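Local coordinates for UBX domain-containing protein 7 (Homo sapiens, PDB 5X3P), which serves as a ubiquitin-binding adapter linking a subset of NEDD8-associated cullin-RING ligases to the segregase VCP/p97, which its UBX domain engages, at residues A[11-21]-A[32-41]. The protein carries 1 engineered substitution. Residues are numbered along the deposited sequence; the frame is centred on the assembly and turned at random.
Sequences LRYPDGKREQI and LVKHVQSKGY
The beta-grasp fold of the UBX domain, a ubiquitin superfold, lays helix 29-38 across its sheet, and here the helix meets the hairpin of strands 6-12 and 18-24, where H35 and E19 form a histidine–carboxylate pair. The contact exemplifies how a polar network can flank the apolar packing between helix and hairpin. H35 NE2 donates to E19 OE2 over 2.6 Å; the acceptor lies in the imidazole plane, yet the donor stands 39° above the carboxylate plane, and the bond is bent (134°). E19 spans the gap because its chain runs fully extended, CG pointing away from its own amide nitrogen (chi1 179°). Its OE1 accepts from Y13 OH at 2.5 Å, nearly along the C-O axis, while a water links OE2 to K39 NZ. The rings of Y13 and Y41 are almost parallel yet laterally offset, with little overlap, centroids 5.0 Å apart, Y13 turning its ring edge to V36 CG1. A second water joins Y41 OH to D15 OD2. Deeper in, L11 CD2 packs on L32 CD1 (3.9 Å). Replacing Y13 by alanine is likely to leave E19 OE1 without its hydroxyl donor and open a gap beside Y41 and V36. Two direct donors thus fix the carboxylate's rotation, and its negative charge, partly offset by nearby K39, may favour a protonated H35.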
# COMPACT_ATOMS: atom_id res chain seq x y z
N LEU A 11 -0.09 -2.03 7.57
CA LEU A 11 -1.37 -1.62 6.99
C LEU A 11 -2.33 -1.22 8.10
O LEU A 11 -2.54 -1.95 9.07
CB LEU A 11 -1.96 -2.74 6.15
CG LEU A 11 -1.02 -3.37 5.13
CD1 LEU A 11 -1.75 -4.49 4.40
CD2 LEU A 11 -0.51 -2.32 4.14
N ARG A 12 -2.90 -0.02 7.98
CA ARG A 12 -3.79 0.50 9.01
C ARG A 12 -5.18 0.64 8.39
O ARG A 12 -5.41 1.55 7.59
CB ARG A 12 -3.28 1.85 9.49
CG ARG A 12 -1.88 1.83 10.09
CD ARG A 12 -1.91 1.39 11.55
NE ARG A 12 -2.78 2.26 12.34
CZ ARG A 12 -2.41 3.44 12.83
NH1 ARG A 12 -1.18 3.89 12.61
NH2 ARG A 12 -3.27 4.17 13.53
N TYR A 13 -6.08 -0.28 8.72
CA TYR A 13 -7.43 -0.29 8.15
C TYR A 13 -8.34 0.65 8.93
O TYR A 13 -8.11 0.89 10.11
CB TYR A 13 -7.99 -1.72 8.12
CG TYR A 13 -7.20 -2.68 7.24
CD1 TYR A 13 -7.39 -2.71 5.86
CD2 TYR A 13 -6.27 -3.56 7.79
CE1 TYR A 13 -6.68 -3.61 5.05
CE2 TYR A 13 -5.56 -4.45 6.99
CZ TYR A 13 -5.76 -4.47 5.63
OH TYR A 13 -5.04 -5.35 4.86
N PRO A 14 -9.38 1.21 8.27
CA PRO A 14 -10.03 2.33 8.98
C PRO A 14 -10.92 1.88 10.14
O PRO A 14 -11.39 2.74 10.89
CB PRO A 14 -10.87 2.99 7.88
CG PRO A 14 -11.27 1.85 7.00
CD PRO A 14 -10.08 0.87 7.02
N ASP A 15 -11.17 0.58 10.29
CA ASP A 15 -11.90 0.08 11.45
C ASP A 15 -10.98 -0.05 12.68
O ASP A 15 -11.44 -0.29 13.80
CB ASP A 15 -12.62 -1.24 11.14
CG ASP A 15 -11.68 -2.33 10.66
OD1 ASP A 15 -10.48 -2.05 10.41
OD2 ASP A 15 -12.13 -3.49 10.51
N GLY A 16 -9.67 0.13 12.45
CA GLY A 16 -8.68 0.05 13.52
C GLY A 16 -7.88 -1.24 13.51
O GLY A 16 -6.97 -1.43 14.33
N LYS A 17 -8.21 -2.14 12.59
CA LYS A 17 -7.43 -3.35 12.38
C LYS A 17 -6.05 -3.02 11.80
O LYS A 17 -5.88 -2.08 11.03
CB LYS A 17 -8.18 -4.35 11.48
CG LYS A 17 -9.38 -5.01 12.16
CD LYS A 17 -10.21 -5.90 11.22
CE LYS A 17 -9.45 -7.13 10.73
NZ LYS A 17 -10.37 -8.30 10.51
N ARG A 18 -5.05 -3.81 12.19
CA ARG A 18 -3.69 -3.62 11.71
C ARG A 18 -3.16 -4.93 11.17
O ARG A 18 -3.48 -6.00 11.71
CB ARG A 18 -2.78 -3.13 12.84
CG ARG A 18 -3.27 -1.84 13.49
CD ARG A 18 -2.32 -1.36 14.56
NE ARG A 18 -2.57 0.04 14.92
CZ ARG A 18 -2.86 0.46 16.15
NH1 ARG A 18 -2.92 -0.40 17.15
NH2 ARG A 18 -3.07 1.75 16.37
N GLU A 19 -2.33 -4.86 10.13
CA GLU A 19 -1.78 -6.06 9.53
C GLU A 19 -0.37 -5.75 9.05
O GLU A 19 -0.13 -4.68 8.48
CB GLU A 19 -2.64 -6.48 8.34
CG GLU A 19 -2.12 -7.72 7.64
CD GLU A 19 -2.90 -8.04 6.37
OE1 GLU A 19 -3.79 -7.24 5.99
OE2 GLU A 19 -2.61 -9.09 5.76
N GLN A 20 0.56 -6.68 9.26
CA GLN A 20 1.91 -6.45 8.74
C GLN A 20 2.25 -7.47 7.67
O GLN A 20 2.06 -8.67 7.86
CB GLN A 20 2.95 -6.48 9.87
CG GLN A 20 2.97 -5.19 10.69
CD GLN A 20 3.65 -5.38 12.02
OE1 GLN A 20 3.03 -5.84 12.98
NE2 GLN A 20 4.94 -5.02 12.09
N ILE A 21 2.73 -6.98 6.53
CA ILE A 21 3.13 -7.86 5.44
C ILE A 21 4.46 -7.38 4.89
O ILE A 21 4.81 -6.22 5.07
CB ILE A 21 2.10 -7.87 4.30
CG1 ILE A 21 2.03 -6.49 3.62
CG2 ILE A 21 0.74 -8.32 4.81
CD1 ILE A 21 1.12 -6.44 2.38
N LEU A 32 -0.01 -4.95 -3.63
CA LEU A 32 -0.50 -4.34 -2.40
C LEU A 32 -1.98 -3.96 -2.52
O LEU A 32 -2.76 -4.19 -1.58
CB LEU A 32 0.32 -3.08 -2.08
CG LEU A 32 -0.14 -2.26 -0.89
CD1 LEU A 32 -0.22 -3.17 0.35
CD2 LEU A 32 0.84 -1.07 -0.69
N VAL A 33 -2.35 -3.37 -3.66
CA VAL A 33 -3.75 -3.01 -3.93
C VAL A 33 -4.64 -4.24 -3.86
O VAL A 33 -5.71 -4.21 -3.25
CB VAL A 33 -3.91 -2.32 -5.30
CG1 VAL A 33 -5.39 -2.13 -5.66
CG2 VAL A 33 -3.21 -0.96 -5.29
N LYS A 34 -4.19 -5.33 -4.49
CA LYS A 34 -4.96 -6.58 -4.50
C LYS A 34 -5.02 -7.22 -3.12
O LYS A 34 -6.03 -7.80 -2.74
CB LYS A 34 -4.40 -7.57 -5.53
CG LYS A 34 -4.83 -7.31 -6.99
CD LYS A 34 -4.17 -8.29 -7.99
CE LYS A 34 -4.49 -9.77 -7.70
NZ LYS A 34 -3.48 -10.45 -6.82
N HIS A 35 -3.93 -7.12 -2.35
CA HIS A 35 -3.96 -7.65 -1.00
C HIS A 35 -5.01 -6.95 -0.15
O HIS A 35 -5.75 -7.58 0.60
CB HIS A 35 -2.61 -7.54 -0.31
CG HIS A 35 -2.64 -8.02 1.11
ND1 HIS A 35 -2.67 -9.36 1.43
CD2 HIS A 35 -2.71 -7.35 2.28
CE1 HIS A 35 -2.72 -9.49 2.75
NE2 HIS A 35 -2.75 -8.28 3.29
N VAL A 36 -5.05 -5.62 -0.24
CA VAL A 36 -6.03 -4.86 0.53
C VAL A 36 -7.46 -5.15 0.07
O VAL A 36 -8.40 -5.19 0.87
CB VAL A 36 -5.70 -3.34 0.49
CG1 VAL A 36 -6.83 -2.52 1.09
CG2 VAL A 36 -4.39 -3.07 1.24
N GLN A 37 -7.61 -5.36 -1.24
CA GLN A 37 -8.89 -5.75 -1.83
C GLN A 37 -9.39 -7.09 -1.27
O GLN A 37 -10.57 -7.24 -0.93
CB GLN A 37 -8.73 -5.84 -3.35
CG GLN A 37 -10.01 -5.78 -4.13
CD GLN A 37 -9.77 -5.19 -5.51
OE1 GLN A 37 -10.08 -4.01 -5.77
NE2 GLN A 37 -9.18 -6.00 -6.41
N SER A 38 -8.49 -8.05 -1.15
CA SER A 38 -8.87 -9.36 -0.60
C SER A 38 -9.25 -9.26 0.87
O SER A 38 -9.92 -10.14 1.40
CB SER A 38 -7.73 -10.37 -0.76
OG SER A 38 -6.86 -10.29 0.35
N LYS A 39 -8.84 -8.18 1.54
CA LYS A 39 -9.17 -7.98 2.95
C LYS A 39 -10.47 -7.20 3.10
O LYS A 39 -10.83 -6.78 4.21
CB LYS A 39 -8.05 -7.24 3.70
CG LYS A 39 -6.75 -8.03 3.84
CD LYS A 39 -6.94 -9.31 4.65
CE LYS A 39 -5.63 -10.08 4.75
NZ LYS A 39 -5.85 -11.49 5.19
N GLY A 40 -11.17 -7.01 1.98
CA GLY A 40 -12.48 -6.39 2.00
C GLY A 40 -12.49 -4.91 1.68
O GLY A 40 -13.48 -4.23 1.93
N TYR A 41 -11.40 -4.40 1.10
CA TYR A 41 -11.34 -2.98 0.75
C TYR A 41 -11.06 -2.77 -0.74
O TYR A 41 -9.92 -2.56 -1.15
CB TYR A 41 -10.31 -2.27 1.63
CG TYR A 41 -10.65 -2.36 3.10
CD1 TYR A 41 -11.45 -1.42 3.70
CD2 TYR A 41 -10.18 -3.42 3.88
CE1 TYR A 41 -11.78 -1.50 5.04
CE2 TYR A 41 -10.50 -3.52 5.22
CZ TYR A 41 -11.30 -2.54 5.79
OH TYR A 41 -11.63 -2.61 7.12
O HOH W 1 -10.81 -4.48 8.58
O HOH W 2 -3.26 -12.18 5.55